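U4/U6 snRNA-associated-splicing factor PRP24 (Saccharomyces cerevisiae, PDB 4N0T) binds U6 small nuclear RNA and works as a recycling factor of the spliceosome, annealing U6 with U4 RNA. Local coordinates at residues Lys18-Asn21 / Gln22-Tyr26; Val25-Tyr28 / Phe29-Cys32; Ala56-Asp59 / Gly60-Ala64. One frame throughout, in Å; residues are numbered along the deposited sequence.

Contact 1: residues Lys18-Asn21 / Gln22-Tyr26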
loop_
_atom_site.group_PDB
_atom_site.type_symbol
_atom_site.label_atom_id
_atom_site.label_comp_id
_atom_site.label_asym_id
_atom_site.label_seq_id
_atom_site.Cartn_x
_atom_site.Cartn_y
_atom_site.Cartn_z
ATOM N N LYS A 18 -33.773 7.029 -8.803
ATOM C CA LYS A 18 -32.798 8.125 -8.828
ATOM C C LYS A 18 -32.632 8.797 -7.463
ATOM O O LYS A 18 -31.529 9.197 -7.074
ATOM C CB LYS A 18 -33.248 9.183 -9.839
ATOM C CG LYS A 18 -32.352 9.336 -11.051
ATOM C CD LYS A 18 -32.155 10.810 -11.390
ATOM C CE LYS A 18 -31.110 11.451 -10.485
ATOM N NZ LYS A 18 -29.735 10.997 -10.846
ATOM N N SER A 19 -33.740 8.906 -6.740
ATOM C CA SER A 19 -33.781 9.633 -5.473
ATOM C C SER A 19 -33.205 8.847 -4.303
ATOM O O SER A 19 -33.070 9.382 -3.198
ATOM C CB SER A 19 -35.221 10.045 -5.145
ATOM O OG SER A 19 -36.007 8.931 -4.750
ATOM N N TYR A 20 -32.867 7.581 -4.535
ATOM C CA TYR A 20 -32.406 6.732 -3.444
ATOM C C TYR A 20 -30.963 7.009 -3.025
ATOM O O TYR A 20 -30.024 6.923 -3.826
ATOM C CB TYR A 20 -32.644 5.246 -3.746
ATOM C CG TYR A 20 -33.746 4.672 -2.884
ATOM C CD1 TYR A 20 -35.036 5.179 -2.960
ATOM C CD2 TYR A 20 -33.496 3.645 -1.982
ATOM C CE1 TYR A 20 -36.050 4.681 -2.172
ATOM C CE2 TYR A 20 -34.512 3.134 -1.184
ATOM C CZ TYR A 20 -35.786 3.665 -1.286
ATOM O OH TYR A 20 -36.817 3.180 -0.512
ATOM N N ASN A 21 -30.804 7.363 -1.757
ATOM C CA ASN A 21 -29.489 7.573 -1.177
ATOM C C ASN A 21 -29.098 6.424 -0.258
ATOM O O ASN A 21 -29.893 5.519 0.009
ATOM C CB ASN A 21 -29.423 8.917 -0.429
ATOM C CG ASN A 21 -30.451 9.029 0.691
ATOM O OD1 ASN A 21 -30.819 8.041 1.329
ATOM N ND2 ASN A 21 -30.913 10.251 0.941
ATOM N N GLN A 22 -27.868 6.484 0.229
ATOM C CA GLN A 22 -27.328 5.504 1.156
ATOM C C GLN A 22 -28.252 5.270 2.363
ATOM O O GLN A 22 -28.469 4.128 2.787
ATOM C CB GLN A 22 -25.966 6.017 1.603
ATOM C CG GLN A 22 -25.169 5.120 2.485
ATOM C CD GLN A 22 -23.827 5.738 2.787
ATOM O OE1 GLN A 22 -23.647 6.947 2.634
ATOM N NE2 GLN A 22 -22.874 4.918 3.201
ATOM N N ASN A 23 -28.807 6.352 2.902
ATOM C CA ASN A 23 -29.699 6.257 4.052
ATOM C C ASN A 23 -30.967 5.461 3.756
ATOM O O ASN A 23 -31.376 4.606 4.553
ATOM C CB ASN A 23 -30.074 7.655 4.553
ATOM C CG ASN A 23 -31.165 7.624 5.610
ATOM O OD1 ASN A 23 -31.101 6.852 6.569
ATOM N ND2 ASN A 23 -32.182 8.460 5.431
ATOM N N LYS A 24 -31.591 5.743 2.615
ATOM C CA LYS A 24 -32.826 5.059 2.241
ATOM C C LYS A 24 -32.554 3.589 1.958
ATOM O O LYS A 24 -33.403 2.731 2.207
ATOM C CB LYS A 24 -33.456 5.716 1.017
ATOM C CG LYS A 24 -33.958 7.127 1.266
ATOM C CD LYS A 24 -34.679 7.664 0.043
ATOM C CE LYS A 24 -35.128 9.098 0.254
ATOM N NZ LYS A 24 -35.660 9.677 -1.012
ATOM N N VAL A 25 -31.367 3.304 1.431
ATOM C CA VAL A 25 -30.962 1.923 1.195
ATOM C C VAL A 25 -30.877 1.161 2.515
ATOM O O VAL A 25 -31.416 0.055 2.625
ATOM C CB VAL A 25 -29.646 1.850 0.404
ATOM C CG1 VAL A 25 -29.128 0.424 0.351
ATOM C CG2 VAL A 25 -29.872 2.397 -1.004
ATOM N N TYR A 26 -30.228 1.764 3.514
ATOM C CA TYR A 26 -30.169 1.206 4.872
ATOM C C TYR A 26 -31.547 0.870 5.412
ATOM O O TYR A 26 -31.809 -0.268 5.792
ATOM C CB TYR A 26 -29.518 2.199 5.839
ATOM C CG TYR A 26 -28.056 1.953 6.089
ATOM C CD1 TYR A 26 -27.638 0.950 6.953
ATOM C CD2 TYR A 26 -27.090 2.736 5.471
ATOM C CE1 TYR A 26 -26.294 0.723 7.182
ATOM C CE2 TYR A 26 -25.749 2.524 5.695
ATOM C CZ TYR A 26 -25.354 1.516 6.549
ATOM O OH TYR A 26 -24.010 1.304 6.764
HETATM O O HOH W 1 -36.061 3.397 2.395
#
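K24 lays the root of its side chain over one face of the Y20 ring. CB sits 3.7 Å from the centroid of that ring, 18° off its normal, a CH-pi contact between methylene hydrogens and the pi cloud. In the ring plane, at its edge, V25 CG2 comes within 4.0 Å of Y20 CD2, so the last residues of the loop and the first turn of helix 22-29 share one apolar patch. Beyond CB the lysine runs extended back past the ring, with K24 CD beside Y20 CD1, and its NZ ends 3.4 Å from S19 O in a weak hydrogen bond. At the para end of the ring, one water joins Y20 OH (3.0 Å) to K24 O, to which it donates (2.7 Å).

N21 is the N-cap of the helix. It swings its amide back over the helix start (chi1 59°), and OD1 accepts from K24 N at 2.7 Å, the N-H pointing at it with an angle of 160°. The main-chain O of N21 takes V25 N at 3.0 Å and begins the regular helical ladder. Asparagine suits the place because its short amide carries an acceptor to an amide that no preceding turn can serve. The chemistry thus divides the labour: polar capping helps define the helix start, while the aliphatic part of a lysine shields an aromatic face and its ammonium group reaches S19 only weakly.

Contact 2: residues Val25-Tyr28 / Phe29-Cys32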
loop_
_atom_site.group_PDB
_atom_site.type_symbol
_atom_site.label_atom_id
_atom_site.label_comp_id
_atom_site.label_asym_id
_atom_site.label_seq_id
_atom_site.Cartn_x
_atom_site.Cartn_y
_atom_site.Cartn_z
ATOM N N VAL A 25 -31.367 3.304 1.431
ATOM C CA VAL A 25 -30.962 1.923 1.195
ATOM C C VAL A 25 -30.877 1.161 2.515
ATOM O O VAL A 25 -31.416 0.055 2.625
ATOM C CB VAL A 25 -29.646 1.850 0.404
ATOM C CG1 VAL A 25 -29.128 0.424 0.351
ATOM C CG2 VAL A 25 -29.872 2.397 -1.004
ATOM N N TYR A 26 -30.228 1.764 3.514
ATOM C CA TYR A 26 -30.169 1.206 4.872
ATOM C C TYR A 26 -31.547 0.870 5.412
ATOM O O TYR A 26 -31.809 -0.268 5.792
ATOM C CB TYR A 26 -29.518 2.199 5.839
ATOM C CG TYR A 26 -28.056 1.953 6.089
ATOM C CD1 TYR A 26 -27.638 0.950 6.953
ATOM C CD2 TYR A 26 -27.090 2.736 5.471
ATOM C CE1 TYR A 26 -26.294 0.723 7.182
ATOM C CE2 TYR A 26 -25.749 2.524 5.695
ATOM C CZ TYR A 26 -25.354 1.516 6.549
ATOM O OH TYR A 26 -24.010 1.304 6.764
ATOM N N LYS A 27 -32.423 1.870 5.450
ATOM C CA LYS A 27 -33.766 1.691 5.986
ATOM C C LYS A 27 -34.533 0.589 5.270
ATOM O O LYS A 27 -35.279 -0.162 5.902
ATOM C CB LYS A 27 -34.553 3.004 5.935
ATOM C CG LYS A 27 -34.228 3.960 7.081
ATOM C CD LYS A 27 -35.055 5.246 7.011
ATOM C CE LYS A 27 -34.873 6.096 8.268
ATOM N NZ LYS A 27 -33.461 6.548 8.436
ATOM N N TYR A 28 -34.352 0.487 3.957
ATOM C CA TYR A 28 -35.050 -0.541 3.192
ATOM C C TYR A 28 -34.555 -1.945 3.554
ATOM O O TYR A 28 -35.345 -2.888 3.611
ATOM C CB TYR A 28 -34.927 -0.311 1.679
ATOM C CG TYR A 28 -35.786 -1.267 0.876
ATOM C CD1 TYR A 28 -37.121 -0.985 0.628
ATOM C CD2 TYR A 28 -35.268 -2.461 0.383
ATOM C CE1 TYR A 28 -37.918 -1.856 -0.096
ATOM C CE2 TYR A 28 -36.063 -3.342 -0.343
ATOM C CZ TYR A 28 -37.386 -3.027 -0.576
ATOM O OH TYR A 28 -38.178 -3.891 -1.290
ATOM N N PHE A 29 -33.256 -2.080 3.807
ATOM C CA PHE A 29 -32.656 -3.406 3.982
ATOM C C PHE A 29 -32.252 -3.756 5.418
ATOM O O PHE A 29 -31.843 -4.888 5.683
ATOM C CB PHE A 29 -31.421 -3.561 3.078
ATOM C CG PHE A 29 -31.742 -3.742 1.619
ATOM C CD1 PHE A 29 -32.068 -4.994 1.116
ATOM C CD2 PHE A 29 -31.695 -2.664 0.745
ATOM C CE1 PHE A 29 -32.357 -5.157 -0.227
ATOM C CE2 PHE A 29 -31.974 -2.831 -0.599
ATOM C CZ PHE A 29 -32.303 -4.072 -1.083
ATOM N N LYS A 30 -32.333 -2.808 6.345
ATOM C CA LYS A 30 -31.776 -3.081 7.671
ATOM C C LYS A 30 -32.536 -4.146 8.469
ATOM O O LYS A 30 -31.977 -4.730 9.396
ATOM C CB LYS A 30 -31.516 -1.801 8.485
ATOM C CG LYS A 30 -32.736 -1.036 8.984
ATOM C CD LYS A 30 -32.260 0.276 9.626
ATOM C CE LYS A 30 -33.239 0.834 10.649
ATOM N NZ LYS A 30 -34.436 1.441 10.015
ATOM N N HIS A 31 -33.784 -4.420 8.088
ATOM C CA HIS A 31 -34.524 -5.544 8.672
ATOM C C HIS A 31 -33.991 -6.901 8.191
ATOM O O HIS A 31 -34.248 -7.932 8.822
ATOM C CB HIS A 31 -36.028 -5.447 8.373
ATOM C CG HIS A 31 -36.748 -4.389 9.157
ATOM N ND1 HIS A 31 -36.092 -3.356 9.800
ATOM C CD2 HIS A 31 -38.064 -4.204 9.396
ATOM C CE1 HIS A 31 -36.980 -2.584 10.399
ATOM N NE2 HIS A 31 -38.186 -3.073 10.171
ATOM N N CYS A 32 -33.256 -6.912 7.079
ATOM C CA CYS A 32 -32.702 -8.161 6.554
ATOM C C CYS A 32 -31.606 -8.703 7.452
ATOM O O CYS A 32 -31.330 -9.905 7.459
ATOM C CB CYS A 32 -32.123 -7.964 5.153
ATOM S SG CYS A 32 -33.342 -7.604 3.910
#
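F29 and Y28, neighbours in sequence, meet as an edge-to-face pair: the edge of Y28 is directed at the face of F29, with centroids 4.9 Å apart and planes at 72°. The closest approach is Y28 CD2 to F29 CE2, 3.5 Å, with Y28 CE2 further over the same ring. Y28 has CG anti to its own N (chi1 -173°), whereas F29 has it beside the N (chi1 -74°); with these first torsions the adjacent rings come edge to face.

The main-chain donors are shared out unevenly at the last turn of helix 22-29 and the residues that follow it. F29 N gives its hydrogen to V25 O at 3.1 Å, with a second, weak bond to Y26 O. That same carbonyl also receives K30 N at 2.7 Å, again weakly because the N-H is poorly aimed, so Y26 O serves two amides. C32 N then returns to F29 O at 2.8 Å. K30 lies alongside K27, whose ammonium group is bonded to N23 OD1, and both long chains suit the exposed side. F29, by contrast, packs on V13 and I53 of the sheet, with V25 CG1 4.0 Å from F29 CD2, as a large apolar ring should in a core. Such a first helix, seated on its sheet, belongs to the RRM beta-alpha-beta-beta-alpha-beta fold.

Contact 3: residues Ala56-Asp59 / Gly60-Ala64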
loop_
_atom_site.group_PDB
_atom_site.type_symbol
_atom_site.label_atom_id
_atom_site.label_comp_id
_atom_site.label_asym_id
_atom_site.label_seq_id
_atom_site.Cartn_x
_atom_site.Cartn_y
_atom_site.Cartn_z
ATOM N N ALA A 56 -23.307 -8.129 7.582
ATOM C CA ALA A 56 -22.467 -8.736 8.609
ATOM C C ALA A 56 -22.359 -10.246 8.419
ATOM O O ALA A 56 -21.291 -10.827 8.610
ATOM C CB ALA A 56 -23.013 -8.419 9.985
ATOM N N ARG A 57 -23.469 -10.880 8.052
ATOM C CA ARG A 57 -23.515 -12.338 7.927
ATOM C C ARG A 57 -24.254 -12.790 6.672
ATOM O O ARG A 57 -25.060 -12.038 6.125
ATOM C CB ARG A 57 -24.174 -12.953 9.172
ATOM C CG ARG A 57 -23.385 -12.735 10.460
ATOM C CD ARG A 57 -24.074 -13.366 11.663
ATOM N NE ARG A 57 -25.176 -12.547 12.167
ATOM C CZ ARG A 57 -25.015 -11.403 12.830
ATOM N NH1 ARG A 57 -23.794 -10.926 13.060
ATOM N NH2 ARG A 57 -26.075 -10.731 13.260
ATOM N N TYR A 58 -23.991 -14.022 6.242
ATOM C CA TYR A 58 -24.568 -14.570 5.014
ATOM C C TYR A 58 -26.095 -14.576 5.010
ATOM O O TYR A 58 -26.717 -14.359 3.962
ATOM C CB TYR A 58 -24.036 -15.982 4.760
ATOM C CG TYR A 58 -24.348 -16.521 3.385
ATOM C CD1 TYR A 58 -23.800 -15.939 2.251
ATOM C CD2 TYR A 58 -25.180 -17.627 3.218
ATOM C CE1 TYR A 58 -24.078 -16.430 0.990
ATOM C CE2 TYR A 58 -25.458 -18.127 1.957
ATOM C CZ TYR A 58 -24.903 -17.522 0.851
ATOM O OH TYR A 58 -25.177 -18.008 -0.406
ATOM N N ASP A 59 -26.694 -14.810 6.175
ATOM C CA ASP A 59 -28.148 -14.814 6.307
ATOM C C ASP A 59 -28.762 -13.470 5.940
ATOM O O ASP A 59 -29.897 -13.415 5.459
ATOM C CB ASP A 59 -28.560 -15.201 7.733
ATOM C CG ASP A 59 -28.527 -16.706 7.966
ATOM O OD1 ASP A 59 -28.402 -17.464 6.973
ATOM O OD2 ASP A 59 -28.637 -17.129 9.140
ATOM N N GLY A 60 -28.018 -12.389 6.178
ATOM C CA GLY A 60 -28.484 -11.054 5.827
ATOM C C GLY A 60 -28.516 -10.866 4.319
ATOM O O GLY A 60 -29.459 -10.276 3.762
ATOM N N ALA A 61 -27.478 -11.363 3.655
ATOM C CA ALA A 61 -27.418 -11.340 2.193
ATOM C C ALA A 61 -28.551 -12.172 1.603
ATOM O O ALA A 61 -29.188 -11.770 0.632
ATOM C CB ALA A 61 -26.089 -11.858 1.712
ATOM N N LEU A 62 -28.792 -13.346 2.185
ATOM C CA LEU A 62 -29.911 -14.179 1.741
ATOM C C LEU A 62 -31.232 -13.447 1.872
ATOM O O LEU A 62 -32.057 -13.460 0.957
ATOM C CB LEU A 62 -29.963 -15.477 2.551
ATOM C CG LEU A 62 -28.842 -16.469 2.254
ATOM C CD1 LEU A 62 -28.987 -17.719 3.119
ATOM C CD2 LEU A 62 -28.826 -16.830 0.776
ATOM N N ALA A 63 -31.441 -12.808 3.017
ATOM C CA ALA A 63 -32.677 -12.084 3.255
ATOM C C ALA A 63 -32.848 -10.925 2.266
ATOM O O ALA A 63 -33.956 -10.668 1.788
ATOM C CB ALA A 63 -32.717 -11.576 4.679
ATOM N N ALA A 64 -31.755 -10.227 1.962
ATOM C CA ALA A 64 -31.816 -9.122 1.000
ATOM C C ALA A 64 -32.255 -9.605 -0.379
ATOM O O ALA A 64 -33.033 -8.943 -1.063
ATOM C CB ALA A 64 -30.469 -8.420 0.908
#
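Y58 presents its ring to L62 one turn further along helix 58-65, and the two side chains cross obliquely. L62 CD1 lies 3.7 Å from Y58 CE2; L62 CD2 approaches Y58 CZ and OH, so the two methyls spread from the CD2-CE2 side of Y58 toward its hydroxyl. The ring gets there because CG of Y58 is anti to the backbone N (chi1 -168°), which brings it back over the following turn although the bond from CA to CB leads away from it. L8 of the N-terminal segment also touches the tyrosine. The flat carboxylate of D59 makes a looser approach, its OD1 3.9 Å from L62 CD1.

Beneath the side chains the backbone settles into its ladder. R57, at the N-cap position, uses its main-chain O to receive G60 N at 3.0 Å, the donor standing above the carbonyl plane, as fits a tight first turn. The next rungs are regular. L62 N points at Y58 O, 2.9 Å away and in the carbonyl plane, with an N-H angle of 164°, and A63 N reaches D59 O at 3.0 Å.

Small residues suit the inner side: G60 and A61 are buried, and A63 touches C32, in the loop that follows helix 22-29, so the helix can come close to its neighbour. Aspartate at D59, in the first turn, places a negative charge near the positive end of the helix dipole, which would probably be favourable. The chemistry is thus that of a turn held by backbone hydrogen bonds, to which one apolar pair, Y58 with L62, adds a dispersion contact on the outer side.

Overall arrangement
All three contacts belong to the first RRM of the chain. Contacts 1 and 2 overlap at V25 and Y26 and use helix 22-29 with the loops before and after it; their centres are about 10 Å apart. Contact 3 comes later, at the start of helix 58-65, its centre about 11 Å from that of contact 2 and about 19 Å from that of contact 1. Contacts 2 and 3 touch, F29 and C32 meeting G60, A63 and A64, so F29 and the loop just after helix 22-29 pack against one side of helix 58-65. The two helices of this RRM are thus joined there, with the nearest atoms of every contact more than 10 Å from the bound RNA.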